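Local coordinates for S-adenosyl-L-methionine methyl transferase (PDB 3IHT), which binds S-adenosylmethionine and probably transfers its methyl group to an acceptor substrate, at residues A[49-59]-A[76-84]. Sequence-based numbering, arbitrary orientation. Where two conformers were deposited one is given.
With SAM (S-adenosylmethionine), chain C.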
# COMPACT_ATOMS: atom_id res chain seq x y z
N LEU A 49 -3.09 -14.00 -1.02
CA LEU A 49 -4.26 -13.14 -1.28
C LEU A 49 -4.18 -11.81 -0.57
O LEU A 49 -4.35 -10.76 -1.16
CB LEU A 49 -5.54 -13.90 -0.85
CG LEU A 49 -6.84 -13.13 -1.05
CD1 LEU A 49 -7.07 -12.72 -2.55
CD2 LEU A 49 -8.03 -13.96 -0.49
N GLY A 50 -3.94 -11.86 0.75
CA GLY A 50 -3.96 -10.68 1.60
C GLY A 50 -5.25 -9.87 1.49
O GLY A 50 -6.34 -10.44 1.45
N ASN A 51 -5.12 -8.56 1.41
CA ASN A 51 -6.28 -7.68 1.23
C ASN A 51 -7.01 -7.97 -0.08
O ASN A 51 -8.22 -7.74 -0.17
CB ASN A 51 -5.84 -6.21 1.28
CG ASN A 51 -6.98 -5.25 1.19
OD1 ASN A 51 -7.35 -4.82 0.09
ND2 ASN A 51 -7.51 -4.84 2.34
N GLY A 52 -6.27 -8.38 -1.09
CA GLY A 52 -6.81 -8.83 -2.35
C GLY A 52 -6.75 -7.83 -3.51
O GLY A 52 -7.43 -8.02 -4.54
N ARG A 53 -5.91 -6.79 -3.39
CA ARG A 53 -5.82 -5.78 -4.46
C ARG A 53 -5.28 -6.29 -5.77
O ARG A 53 -5.83 -5.97 -6.82
CB ARG A 53 -5.07 -4.51 -4.02
CG ARG A 53 -5.78 -3.77 -2.88
CD ARG A 53 -5.21 -2.38 -2.58
NE ARG A 53 -5.97 -1.70 -1.55
CZ ARG A 53 -5.77 -1.83 -0.23
NH1 ARG A 53 -4.82 -2.63 0.25
NH2 ARG A 53 -6.56 -1.16 0.60
N THR A 54 -4.20 -7.08 -5.75
CA THR A 54 -3.69 -7.59 -7.02
C THR A 54 -4.64 -8.64 -7.55
O THR A 54 -4.78 -8.74 -8.76
CB THR A 54 -2.22 -8.17 -7.04
OG1 THR A 54 -2.02 -9.10 -5.97
CG2 THR A 54 -1.15 -7.00 -7.01
N TYR A 55 -5.27 -9.42 -6.68
CA TYR A 55 -6.28 -10.38 -7.15
C TYR A 55 -7.42 -9.63 -7.88
O TYR A 55 -7.85 -10.03 -8.96
CB TYR A 55 -6.80 -11.22 -6.01
CG TYR A 55 -7.94 -12.13 -6.46
CD1 TYR A 55 -7.77 -13.11 -7.44
CD2 TYR A 55 -9.17 -12.03 -5.84
CE1 TYR A 55 -8.86 -13.93 -7.88
CE2 TYR A 55 -10.28 -12.83 -6.24
CZ TYR A 55 -10.10 -13.79 -7.25
OH TYR A 55 -11.20 -14.57 -7.62
N HIS A 56 -7.89 -8.56 -7.29
CA HIS A 56 -8.94 -7.74 -7.89
C HIS A 56 -8.51 -7.22 -9.26
O HIS A 56 -9.29 -7.23 -10.21
CB HIS A 56 -9.28 -6.57 -6.98
CG HIS A 56 -10.54 -5.83 -7.37
ND1 HIS A 56 -10.52 -4.71 -8.18
CD2 HIS A 56 -11.84 -6.05 -7.06
CE1 HIS A 56 -11.76 -4.27 -8.35
NE2 HIS A 56 -12.58 -5.07 -7.68
N HIS A 57 -7.25 -6.79 -9.34
CA HIS A 57 -6.67 -6.31 -10.60
C HIS A 57 -6.63 -7.42 -11.65
O HIS A 57 -7.02 -7.19 -12.81
CB HIS A 57 -5.26 -5.75 -10.36
CG HIS A 57 -4.80 -4.82 -11.44
ND1 HIS A 57 -5.26 -3.52 -11.52
CD2 HIS A 57 -3.99 -5.02 -12.50
CE1 HIS A 57 -4.70 -2.94 -12.57
NE2 HIS A 57 -3.94 -3.83 -13.20
N LEU A 58 -6.19 -8.61 -11.25
CA LEU A 58 -6.17 -9.75 -12.15
C LEU A 58 -7.57 -10.08 -12.67
O LEU A 58 -7.74 -10.35 -13.86
CB LEU A 58 -5.57 -10.99 -11.47
CG LEU A 58 -4.05 -10.96 -11.19
CD1 LEU A 58 -3.65 -12.18 -10.32
CD2 LEU A 58 -3.25 -10.93 -12.47
N ARG A 59 -8.55 -10.06 -11.77
CA ARG A 59 -9.93 -10.36 -12.17
C ARG A 59 -10.41 -9.39 -13.25
O ARG A 59 -11.17 -9.77 -14.13
CB ARG A 59 -10.88 -10.33 -10.97
CG ARG A 59 -10.65 -11.42 -9.93
CD ARG A 59 -11.75 -11.39 -8.87
NE ARG A 59 -13.10 -11.39 -9.45
CZ ARG A 59 -13.88 -12.46 -9.56
NH1 ARG A 59 -13.47 -13.63 -9.10
NH2 ARG A 59 -15.09 -12.35 -10.10
N SER A 76 -9.53 -11.26 2.89
CA SER A 76 -9.61 -10.27 1.82
C SER A 76 -10.75 -9.28 2.00
O SER A 76 -11.77 -9.57 2.63
CB SER A 76 -9.81 -10.99 0.46
OG SER A 76 -10.75 -12.07 0.59
N HIS A 77 -10.59 -8.11 1.39
CA HIS A 77 -11.67 -7.15 1.27
C HIS A 77 -12.82 -7.93 0.54
O HIS A 77 -12.52 -8.74 -0.36
CB HIS A 77 -11.23 -5.95 0.44
CG HIS A 77 -12.18 -4.81 0.49
ND1 HIS A 77 -12.93 -4.41 -0.60
CD2 HIS A 77 -12.55 -4.00 1.52
CE1 HIS A 77 -13.70 -3.40 -0.24
NE2 HIS A 77 -13.48 -3.13 1.03
N PRO A 78 -14.07 -7.72 0.94
CA PRO A 78 -15.10 -8.70 0.50
C PRO A 78 -15.25 -8.82 -1.03
O PRO A 78 -15.40 -9.92 -1.52
CB PRO A 78 -16.36 -8.17 1.16
CG PRO A 78 -15.82 -7.54 2.45
CD PRO A 78 -14.60 -6.81 1.97
N ASP A 79 -15.16 -7.71 -1.75
CA ASP A 79 -15.22 -7.72 -3.22
C ASP A 79 -13.95 -8.25 -3.90
O ASP A 79 -13.88 -8.25 -5.15
CB ASP A 79 -15.53 -6.33 -3.75
CG ASP A 79 -14.41 -5.31 -3.45
OD1 ASP A 79 -13.33 -5.70 -2.94
OD2 ASP A 79 -14.66 -4.11 -3.68
N SER A 80 -12.99 -8.75 -3.12
CA SER A 80 -11.76 -9.30 -3.65
C SER A 80 -11.52 -10.71 -3.10
O SER A 80 -10.38 -11.09 -2.85
CB SER A 80 -10.58 -8.36 -3.32
OG SER A 80 -10.89 -7.03 -3.68
N THR A 81 -12.60 -11.48 -2.90
CA THR A 81 -12.54 -12.78 -2.30
C THR A 81 -12.75 -13.82 -3.39
O THR A 81 -13.77 -13.77 -4.08
CB THR A 81 -13.62 -12.93 -1.18
OG1 THR A 81 -13.48 -11.86 -0.24
CG2 THR A 81 -13.53 -14.28 -0.45
N PRO A 82 -11.81 -14.78 -3.53
CA PRO A 82 -11.98 -15.81 -4.55
C PRO A 82 -13.11 -16.77 -4.19
O PRO A 82 -13.31 -17.07 -3.00
CB PRO A 82 -10.65 -16.58 -4.53
CG PRO A 82 -10.13 -16.38 -3.15
CD PRO A 82 -10.54 -14.95 -2.80
N PRO A 83 -13.87 -17.22 -5.20
CA PRO A 83 -14.81 -18.31 -4.98
C PRO A 83 -14.09 -19.54 -4.47
O PRO A 83 -12.95 -19.82 -4.90
CB PRO A 83 -15.37 -18.61 -6.37
CG PRO A 83 -14.90 -17.57 -7.24
CD PRO A 83 -13.78 -16.82 -6.60
N GLU A 84 -14.77 -20.29 -3.61
CA GLU A 84 -14.21 -21.49 -2.99
C GLU A 84 -13.56 -22.45 -4.00
O GLU A 84 -12.48 -22.99 -3.70
CB GLU A 84 -15.28 -22.20 -2.14
CG GLU A 84 -14.75 -23.28 -1.25
CD GLU A 84 -13.95 -22.72 -0.07
OE1 GLU A 84 -14.18 -21.56 0.33
OE2 GLU A 84 -13.04 -23.43 0.44
N SAM C . -0.79 -9.15 -3.32
CA SAM C . -1.77 -8.88 -2.21
C SAM C . -2.62 -7.62 -2.51
O SAM C . -3.47 -7.18 -1.69
OXT SAM C . -2.38 -6.96 -3.55
CB SAM C . -1.09 -8.81 -0.83
CG SAM C . -0.55 -10.15 -0.30
SD SAM C . 0.14 -10.05 1.41
CE SAM C . 1.56 -8.96 1.05
C5' SAM C . 0.92 -11.72 1.52
C4' SAM C . -0.05 -12.89 1.63
O4' SAM C . 0.70 -14.11 1.42
C3' SAM C . -0.74 -13.02 2.99
O3' SAM C . -2.16 -13.08 2.87
C2' SAM C . -0.14 -14.28 3.61
O2' SAM C . -0.97 -15.03 4.52
C1' SAM C . 0.22 -15.07 2.36
N9 SAM C . 1.25 -16.10 2.62
C8 SAM C . 2.55 -15.89 3.06
N7 SAM C . 3.18 -17.08 3.16
C5 SAM C . 2.31 -18.06 2.81
C6 SAM C . 2.45 -19.45 2.72
N6 SAM C . 3.61 -20.07 3.07
N1 SAM C . 1.36 -20.17 2.27
C2 SAM C . 0.16 -19.59 1.93
N3 SAM C . 0.03 -18.20 2.03
C4 SAM C . 1.09 -17.46 2.45
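Tyr55 and Leu49 lean on Ser80 and Pro82 from the glycine-rich turn and the helix that follows it in a Rossmann-like methyltransferase fold, a worked example of how a cofactor loop is backed by the chain behind it. With CG anti to the backbone N (chi1 174°), the Tyr55 ring turns its edge to Ser80 O, 3.4 Å from CD2, and this buried carbonyl finds no hydrogen-bond partner. Tyr55 OH lies obliquely against Pro82, 3.4 Å from Pro82 CA; in one of two conformers Arg59 NH1 donates to it within the guanidinium plane. A leucine at Tyr55 would probably open a gap beside Pro82 and Pro83 and deprive that Arg59 conformer of its acceptor. Leu49 meets Pro82 tip to tip, CD2 to CD 3.6 Å. At Gly52 a side chain would strike Ser80 CB; its absence lets Ser80 CB approach Gly52 O to 3.4 Å. The amides of Gly52 and Arg53 both donate to SAM O. The His56 ring presents its edge to Asp79 O. Asp79 OD1 takes His77 ND1 and Ser80 OG from opposite faces of its carboxylate; Ser80 OG also bonds Arg15 of the second subunit. One backbone bond joins the segments, His77 N to Asn51 O, 2.9 Å long and 164° at the hydrogen.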